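Local structure of dihydroneopterin aldolase (Burkholderia thailandensis, 3V9O) at residues R48-V53 with E119-Y124; H92-L97 with D128-E133; T96-I101 with V114-E119. The protein belongs to the dihydroneopterin aldolase family of tunnelling-fold proteins, assembles from copies of one chain, and holds guanine in a pocket between subunits. All blocks are in the same frame, centred on the assembly; numbering follows the deposited sequence. Where two conformers were deposited one is given.

Interaction 1 of 3, residues R48-V53 with E119-Y124. With EDO (1,2-ethanediol), chain E.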
# COMPACT_ATOMS: atom_id res chain seq x y z
N ARG A 48 -23.13 7.04 -4.29
CA ARG A 48 -21.76 7.37 -4.68
C ARG A 48 -20.93 6.11 -4.77
O ARG A 48 -20.97 5.27 -3.86
CB ARG A 48 -21.14 8.31 -3.62
CG ARG A 48 -19.87 9.05 -4.11
CD ARG A 48 -19.64 10.29 -3.21
NE ARG A 48 -19.12 9.90 -1.89
CZ ARG A 48 -17.83 9.74 -1.60
NH1 ARG A 48 -17.48 9.38 -0.36
NH2 ARG A 48 -16.91 9.91 -2.53
N VAL A 49 -20.20 5.95 -5.87
CA VAL A 49 -19.30 4.81 -6.08
C VAL A 49 -17.94 5.38 -6.37
O VAL A 49 -17.81 6.34 -7.17
CB VAL A 49 -19.80 3.92 -7.26
CG1 VAL A 49 -18.81 2.74 -7.50
CG2 VAL A 49 -21.21 3.38 -6.97
N VAL A 50 -16.88 4.84 -5.73
CA VAL A 50 -15.51 5.36 -5.93
C VAL A 50 -14.71 4.26 -6.65
O VAL A 50 -14.71 3.06 -6.22
CB VAL A 50 -14.88 5.73 -4.60
CG1 VAL A 50 -13.42 6.14 -4.79
CG2 VAL A 50 -15.69 6.88 -3.92
N ILE A 51 -14.05 4.66 -7.73
CA ILE A 51 -13.41 3.70 -8.67
C ILE A 51 -11.92 4.02 -8.76
O ILE A 51 -11.54 5.19 -8.85
CB ILE A 51 -14.07 3.82 -10.04
CG1 ILE A 51 -15.53 3.43 -9.86
CG2 ILE A 51 -13.37 2.85 -11.05
CD1 ILE A 51 -16.42 3.78 -10.96
N ASN A 52 -11.07 3.01 -8.70
CA ASN A 52 -9.63 3.18 -8.88
C ASN A 52 -9.20 2.26 -9.98
O ASN A 52 -9.67 1.13 -10.10
CB ASN A 52 -8.87 2.83 -7.58
CG ASN A 52 -9.00 3.92 -6.57
OD1 ASN A 52 -8.21 4.84 -6.59
ND2 ASN A 52 -10.06 3.89 -5.74
N VAL A 53 -8.29 2.76 -10.84
CA VAL A 53 -7.85 1.97 -12.03
C VAL A 53 -6.33 2.10 -12.15
O VAL A 53 -5.74 3.18 -11.98
CB VAL A 53 -8.44 2.55 -13.32
CG1 VAL A 53 -8.00 1.73 -14.58
CG2 VAL A 53 -10.01 2.57 -13.23
N GLU A 119 -15.97 0.72 -5.09
CA GLU A 119 -16.38 0.61 -3.68
C GLU A 119 -17.51 1.56 -3.45
O GLU A 119 -17.69 2.58 -4.11
CB GLU A 119 -15.18 0.86 -2.76
CG GLU A 119 -14.69 2.32 -2.80
CD GLU A 119 -13.34 2.54 -2.17
OE1 GLU A 119 -12.47 1.68 -2.33
OE2 GLU A 119 -13.11 3.65 -1.62
N LYS A 120 -18.29 1.22 -2.40
CA LYS A 120 -19.39 2.05 -1.94
C LYS A 120 -19.05 2.60 -0.58
O LYS A 120 -19.11 1.88 0.45
CB LYS A 120 -20.66 1.19 -1.80
CG LYS A 120 -21.29 0.90 -3.09
CD LYS A 120 -22.55 -0.03 -2.80
CE LYS A 120 -23.15 -0.54 -3.99
NZ LYS A 120 -24.51 -1.18 -3.56
N PRO A 121 -18.72 3.89 -0.51
CA PRO A 121 -18.43 4.49 0.81
C PRO A 121 -19.61 4.47 1.75
O PRO A 121 -19.36 4.53 2.98
CB PRO A 121 -18.03 5.94 0.50
CG PRO A 121 -18.59 6.18 -0.94
CD PRO A 121 -18.49 4.85 -1.61
N ASP A 122 -20.83 4.44 1.23
CA ASP A 122 -22.02 4.57 2.11
C ASP A 122 -22.73 3.26 2.31
O ASP A 122 -23.89 3.30 2.83
CB ASP A 122 -22.97 5.64 1.59
CG ASP A 122 -22.28 6.95 1.40
OD1 ASP A 122 -21.47 7.33 2.28
OD2 ASP A 122 -22.47 7.57 0.35
N ALA A 123 -22.12 2.13 1.99
CA ALA A 123 -22.81 0.86 2.24
C ALA A 123 -23.19 0.65 3.70
O ALA A 123 -24.31 0.17 3.99
CB ALA A 123 -21.94 -0.31 1.74
N TYR A 124 -22.30 1.01 4.62
CA TYR A 124 -22.55 0.76 6.03
C TYR A 124 -22.17 1.98 6.84
O TYR A 124 -21.06 2.53 6.62
CB TYR A 124 -21.66 -0.40 6.54
CG TYR A 124 -21.67 -1.68 5.70
CD1 TYR A 124 -22.85 -2.43 5.53
CD2 TYR A 124 -20.50 -2.11 5.08
CE1 TYR A 124 -22.85 -3.57 4.75
CE2 TYR A 124 -20.51 -3.29 4.29
CZ TYR A 124 -21.65 -3.99 4.17
OH TYR A 124 -21.54 -5.17 3.43
C1 EDO E . -12.79 8.01 -1.44
O1 EDO E . -14.04 8.26 -0.77
C2 EDO E . -12.40 9.21 -2.31
O2 EDO E . -13.52 9.93 -2.85
O HOH W 1 -21.87 4.25 -1.49
O HOH W 2 -23.98 6.72 -1.57
O HOH W 3 -21.04 9.87 0.20
O HOH W 4 -12.22 1.91 -5.44
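R48 and P121 meet at about a right angle, P121 pointing its CG at one face of the guanidinium. P121 CG comes to 3.4 Å from R48 NH1 and is offset toward the rim of the flat group. The arginine chain leaves its backbone with CG opposite N and then bends at chi3, which turns the guanidinium toward the proline. With a face given to carbon, the polar partners gather at the edge. Water 3 lies in the plane beside NE, and O2 of a 1,2-ethanediol accepts a weak bond from NH2, which also forms a salt bridge with E31 of strand 22-34.

V50 and E119 are set quite differently. They form an antiparallel hydrogen-bonded pair, and their side chains stand side by side on the same face of the sheet, V50 CB 3.9 Å from E119 CG. The glutamate has CG between its backbone N and carbonyl carbon (chi1 69°), bringing that methylene to 3.5 Å from V50 O before the chain runs on, extended, to Y26 and R28 of the second subunit. Of the two backbone bonds, V50 N to E119 O is nearly straight (2.9 Å, 167°), whereas E119 N to V50 O is bent to 130°. E119 O also receives a CA-H contact from V49 CA at 3.4 Å.

K120 to A123 form a type I turn, and here water links the two segments. Water 1 joins R48 O to D122 N; waters 2 and 3 both donate to D122 OD2 while accepting from R48 N and NE. Since R48 NE and D122 OD2 stay 4.7 Å apart, their opposite charges probably act largely through this solvent, so a direct strand pair grades into a hydrated, polar margin.

Interaction 2 of 3, residues H92-L97 with D128-E133; sequences HLQETL and DAVGVE. With GUN (guanine), chain G.
Q94 reaches from the first turn of its helix to V130, and its NE2 gives the one hydrogen bond between the two segments, to V130 O at 3.1 Å. The bond is almost straight (177°) and lies in the plane of the amide, although the donor sits well above the plane of the carbonyl it meets. Further bonds fix the amide: OE1 pairs with T118 OG1, and NE2 is also bonded to Y75 OH of the second subunit.

Van der Waals packing centres on V132. Its CG2 lies against the Q94 CB methylene at 3.8 Å and the E95 carboxyl carbon CD at 4.0 Å, the valine crossing the glutamate at about a right angle.

The third group of bonds holds guanine. Bent at chi2 (82°), E95 presents both carboxylate oxygens, OE1 to guanine N1 at 2.8 Å and OE2 to N2 at 2.7 Å. The backbone N of Q94, just after L93 at the N-cap, donates to guanine O6. V73, D74 and Y75 of the second subunit complete the polar grip. A buried glutamate anchoring a flat heterocycle at the junction of two subunits is the hallmark of the binding site in tunnelling-fold proteins.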
# COMPACT_ATOMS: atom_id res chain seq x y z
N HIS A 92 -26.78 -3.67 -10.97
CA HIS A 92 -27.09 -4.08 -9.60
C HIS A 92 -25.89 -4.43 -8.68
O HIS A 92 -25.81 -3.97 -7.53
CB HIS A 92 -28.03 -5.26 -9.64
CG HIS A 92 -29.29 -4.95 -10.37
ND1 HIS A 92 -30.45 -4.57 -9.73
CD2 HIS A 92 -29.55 -4.88 -11.70
CE1 HIS A 92 -31.39 -4.34 -10.63
NE2 HIS A 92 -30.87 -4.51 -11.84
N LEU A 93 -24.94 -5.22 -9.19
CA LEU A 93 -23.79 -5.65 -8.40
C LEU A 93 -22.54 -4.87 -8.71
O LEU A 93 -22.28 -4.50 -9.88
CB LEU A 93 -23.50 -7.13 -8.73
CG LEU A 93 -24.59 -8.13 -8.49
CD1 LEU A 93 -24.13 -9.51 -8.95
CD2 LEU A 93 -24.87 -8.11 -7.02
N GLN A 94 -21.69 -4.67 -7.71
CA GLN A 94 -20.37 -4.07 -7.93
C GLN A 94 -19.56 -4.93 -8.90
O GLN A 94 -18.86 -4.36 -9.74
CB GLN A 94 -19.59 -3.92 -6.62
CG GLN A 94 -20.20 -2.85 -5.69
CD GLN A 94 -19.17 -2.32 -4.71
OE1 GLN A 94 -18.07 -1.95 -5.07
NE2 GLN A 94 -19.52 -2.27 -3.41
N GLU A 95 -19.64 -6.25 -8.82
CA GLU A 95 -18.90 -7.11 -9.75
C GLU A 95 -19.27 -6.80 -11.19
O GLU A 95 -18.39 -6.79 -12.04
CB GLU A 95 -19.20 -8.59 -9.51
CG GLU A 95 -18.54 -9.18 -8.25
CD GLU A 95 -19.28 -8.90 -6.93
OE1 GLU A 95 -20.19 -8.05 -6.83
OE2 GLU A 95 -18.93 -9.58 -5.95
N THR A 96 -20.54 -6.53 -11.46
CA THR A 96 -20.94 -6.23 -12.85
C THR A 96 -20.22 -4.99 -13.37
O THR A 96 -19.67 -5.01 -14.47
CB THR A 96 -22.42 -6.08 -12.90
OG1 THR A 96 -23.01 -7.33 -12.53
CG2 THR A 96 -22.89 -5.71 -14.29
N LEU A 97 -20.12 -3.95 -12.56
CA LEU A 97 -19.46 -2.73 -12.99
C LEU A 97 -17.97 -2.94 -13.04
O LEU A 97 -17.34 -2.53 -14.04
CB LEU A 97 -19.81 -1.63 -11.97
CG LEU A 97 -19.12 -0.28 -12.26
CD1 LEU A 97 -19.50 0.30 -13.58
CD2 LEU A 97 -19.43 0.75 -11.10
N ASP A 128 -15.75 2.55 6.39
CA ASP A 128 -15.38 3.55 5.38
C ASP A 128 -15.84 3.12 3.99
O ASP A 128 -16.18 4.00 3.17
CB ASP A 128 -13.89 3.84 5.36
CG ASP A 128 -13.45 4.73 6.50
OD1 ASP A 128 -14.27 5.18 7.33
OD2 ASP A 128 -12.21 4.95 6.61
N ALA A 129 -15.76 1.84 3.65
CA ALA A 129 -16.21 1.36 2.32
C ALA A 129 -16.31 -0.13 2.25
O ALA A 129 -15.67 -0.82 3.08
CB ALA A 129 -15.22 1.83 1.23
N VAL A 130 -17.07 -0.65 1.30
CA VAL A 130 -16.97 -2.06 0.94
C VAL A 130 -16.82 -2.06 -0.58
O VAL A 130 -17.52 -1.31 -1.27
CB VAL A 130 -18.23 -2.86 1.44
CG1 VAL A 130 -19.50 -2.43 0.72
CG2 VAL A 130 -18.01 -4.38 1.31
N GLY A 131 -15.96 -2.94 -1.05
CA GLY A 131 -15.63 -2.92 -2.48
C GLY A 131 -15.20 -4.25 -3.00
O GLY A 131 -15.12 -5.28 -2.34
N VAL A 132 -14.97 -4.20 -4.33
CA VAL A 132 -14.59 -5.35 -5.16
C VAL A 132 -13.40 -4.97 -6.03
O VAL A 132 -13.41 -3.85 -6.60
CB VAL A 132 -15.77 -5.79 -6.06
CG1 VAL A 132 -15.32 -6.92 -7.08
CG2 VAL A 132 -16.96 -6.20 -5.16
N GLU A 133 -12.43 -5.85 -6.18
CA GLU A 133 -11.25 -5.55 -7.03
C GLU A 133 -10.94 -6.75 -7.88
O GLU A 133 -10.99 -7.91 -7.42
CB GLU A 133 -10.07 -5.21 -6.14
CG GLU A 133 -8.76 -4.93 -6.94
CD GLU A 133 -7.63 -4.69 -6.02
OE1 GLU A 133 -7.15 -5.67 -5.47
OE2 GLU A 133 -7.30 -3.51 -5.76
N9 GUN G . -24.14 -7.57 -1.26
C8 GUN G . -24.93 -6.47 -1.57
N7 GUN G . -24.54 -5.84 -2.77
C5 GUN G . -23.51 -6.66 -3.21
C6 GUN G . -22.65 -6.57 -4.40
O6 GUN G . -22.74 -5.70 -5.29
N1 GUN G . -21.69 -7.57 -4.53
C2 GUN G . -21.47 -8.54 -3.56
N2 GUN G . -20.44 -9.44 -3.72
N3 GUN G . -22.28 -8.63 -2.42
C4 GUN G . -23.26 -7.67 -2.31

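Interaction 3 of 3, residues T96-I101 with V114-E119; sequences TLCDAI and VRVSTE
C98 lies against the strand at V116 and T118, and its short side chain touches something at each atom. CB comes first: it rests on the methyl of T118, 3.9 Å from CG2, with T118 OG1 only slightly farther off. The next bond sets SG opposite the backbone N (chi1 -170°), directing the sulfur along the strand, away from the threonine and down to V116. There SG approaches the backbone oxygen V116 O at 3.3 Å, and on another flank it meets V116 CG1 at 3.9 Å. The sulfur thus lies beside the V116 carbonyl, with S117 CA at a looser distance.

The neighbours on the helix extend the same apolar seam. One turn on, I101 lays CG2 against both methyls of V116, the nearer being CG1 at 3.9 Å. I101 and V116 cross obliquely, as do L97 and T118. L97 brings CD2 to T118 CG2, also at 3.9 Å, a contact made by the end of the leucine.

T118 therefore works in two directions. OG1 lies between its own backbone N and carbonyl carbon (chi1 61°), on the side of its partner Q94, while CG2 faces L97 and C98. The hydroxyl is satisfied at the margin of a mainly apolar interface.

Helix and strand run nearly antiparallel, at 157° with their axes 7.9 Å apart at closest, so that the helix lies along the strand. C85 of helix 76-87 packs against both L97 and I101, and V86 against L97. Strands 47-58 and 127-137 flank strand 113-120 in the sheet. S117 points away from the helix and touches N52 and E133 of its own chain and, across the interface, Y26 of the second subunit, leaving this strand with helix against one face and a neighbouring subunit at the other.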
# COMPACT_ATOMS: atom_id res chain seq x y z
N THR A 96 -20.54 -6.53 -11.46
CA THR A 96 -20.94 -6.23 -12.85
C THR A 96 -20.22 -4.99 -13.37
O THR A 96 -19.67 -5.01 -14.47
CB THR A 96 -22.42 -6.08 -12.90
OG1 THR A 96 -23.01 -7.33 -12.53
CG2 THR A 96 -22.89 -5.71 -14.29
N LEU A 97 -20.12 -3.95 -12.56
CA LEU A 97 -19.46 -2.73 -12.99
C LEU A 97 -17.97 -2.94 -13.04
O LEU A 97 -17.34 -2.53 -14.04
CB LEU A 97 -19.81 -1.63 -11.97
CG LEU A 97 -19.12 -0.28 -12.26
CD1 LEU A 97 -19.50 0.30 -13.58
CD2 LEU A 97 -19.43 0.75 -11.10
N CYS A 98 -17.38 -3.53 -12.02
CA CYS A 98 -15.95 -3.70 -11.98
C CYS A 98 -15.45 -4.55 -13.15
O CYS A 98 -14.45 -4.18 -13.78
CB CYS A 98 -15.61 -4.35 -10.63
SG CYS A 98 -13.84 -4.38 -10.26
N ASP A 99 -16.11 -5.66 -13.38
CA ASP A 99 -15.70 -6.56 -14.45
C ASP A 99 -15.87 -5.87 -15.81
O ASP A 99 -15.01 -6.09 -16.72
CB ASP A 99 -16.58 -7.81 -14.44
CG ASP A 99 -16.33 -8.75 -13.24
OD1 ASP A 99 -15.40 -8.53 -12.42
OD2 ASP A 99 -17.13 -9.70 -13.14
N ALA A 100 -16.91 -5.05 -16.00
CA ALA A 100 -17.12 -4.38 -17.27
C ALA A 100 -16.04 -3.35 -17.53
O ALA A 100 -15.56 -3.26 -18.68
CB ALA A 100 -18.50 -3.73 -17.33
N ILE A 101 -15.57 -2.62 -16.52
CA ILE A 101 -14.54 -1.63 -16.69
C ILE A 101 -13.25 -2.37 -17.03
O ILE A 101 -12.53 -1.96 -17.98
CB ILE A 101 -14.35 -0.81 -15.42
CG1 ILE A 101 -15.58 0.09 -15.21
CG2 ILE A 101 -13.11 0.13 -15.54
CD1 ILE A 101 -15.65 0.60 -13.74
N VAL A 114 -4.70 -4.84 -16.22
CA VAL A 114 -5.46 -3.79 -15.57
C VAL A 114 -5.87 -4.23 -14.17
O VAL A 114 -6.15 -5.42 -13.92
CB VAL A 114 -6.62 -3.35 -16.47
CG1 VAL A 114 -7.58 -4.48 -16.68
CG2 VAL A 114 -7.33 -2.10 -15.86
N ARG A 115 -5.87 -3.28 -13.24
CA ARG A 115 -6.41 -3.50 -11.89
C ARG A 115 -7.59 -2.51 -11.82
O ARG A 115 -7.39 -1.30 -12.11
CB ARG A 115 -5.40 -3.20 -10.79
CG ARG A 115 -6.00 -3.55 -9.37
CD ARG A 115 -5.03 -3.19 -8.24
NE ARG A 115 -4.90 -1.71 -8.13
CZ ARG A 115 -5.73 -0.87 -7.46
NH1 ARG A 115 -6.83 -1.28 -6.80
NH2 ARG A 115 -5.46 0.44 -7.47
N VAL A 116 -8.77 -2.94 -11.42
CA VAL A 116 -9.93 -2.07 -11.21
C VAL A 116 -10.56 -2.43 -9.88
O VAL A 116 -10.72 -3.59 -9.54
CB VAL A 116 -11.01 -2.29 -12.25
CG1 VAL A 116 -12.18 -1.29 -12.01
CG2 VAL A 116 -10.44 -2.12 -13.65
N SER A 117 -10.83 -1.40 -9.07
CA SER A 117 -11.65 -1.57 -7.88
C SER A 117 -12.84 -0.61 -7.96
O SER A 117 -12.73 0.54 -8.43
CB SER A 117 -10.88 -1.39 -6.55
OG SER A 117 -10.43 -0.05 -6.41
N THR A 118 -13.96 -1.09 -7.46
CA THR A 118 -15.12 -0.24 -7.16
C THR A 118 -15.41 -0.35 -5.68
O THR A 118 -15.11 -1.38 -5.06
CB THR A 118 -16.40 -0.66 -7.98
OG1 THR A 118 -16.74 -2.00 -7.62
CG2 THR A 118 -16.09 -0.64 -9.52
N GLU A 119 -15.97 0.72 -5.09
CA GLU A 119 -16.38 0.61 -3.68
C GLU A 119 -17.51 1.56 -3.45
O GLU A 119 -17.69 2.58 -4.11
CB GLU A 119 -15.18 0.86 -2.76
CG GLU A 119 -14.69 2.32 -2.80
CD GLU A 119 -13.34 2.54 -2.17
OE1 GLU A 119 -12.47 1.68 -2.33
OE2 GLU A 119 -13.11 3.65 -1.62

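Strand 113-120 ties the three contacts together: interactions 1 and 3 share E119 on it, and interaction 2 is bonded to it on the sheet's next strand, where K120 N meets V130 O. Interactions 2 and 3 take successive turns of helix 94-106 and have T96 and L97 in common. Interaction 3, closest to the centre of the chain, is wholly buried and mainly apolar. Interaction 2 is buried too, and its pocket is completed by the second subunit; its chemistry is polar and ligand-directed. Interaction 1 is only partly buried and runs from strand pairing into water bridges. Chemistry thus follows place: carbon inside, matched polar groups at the pocket, solvent at the margin.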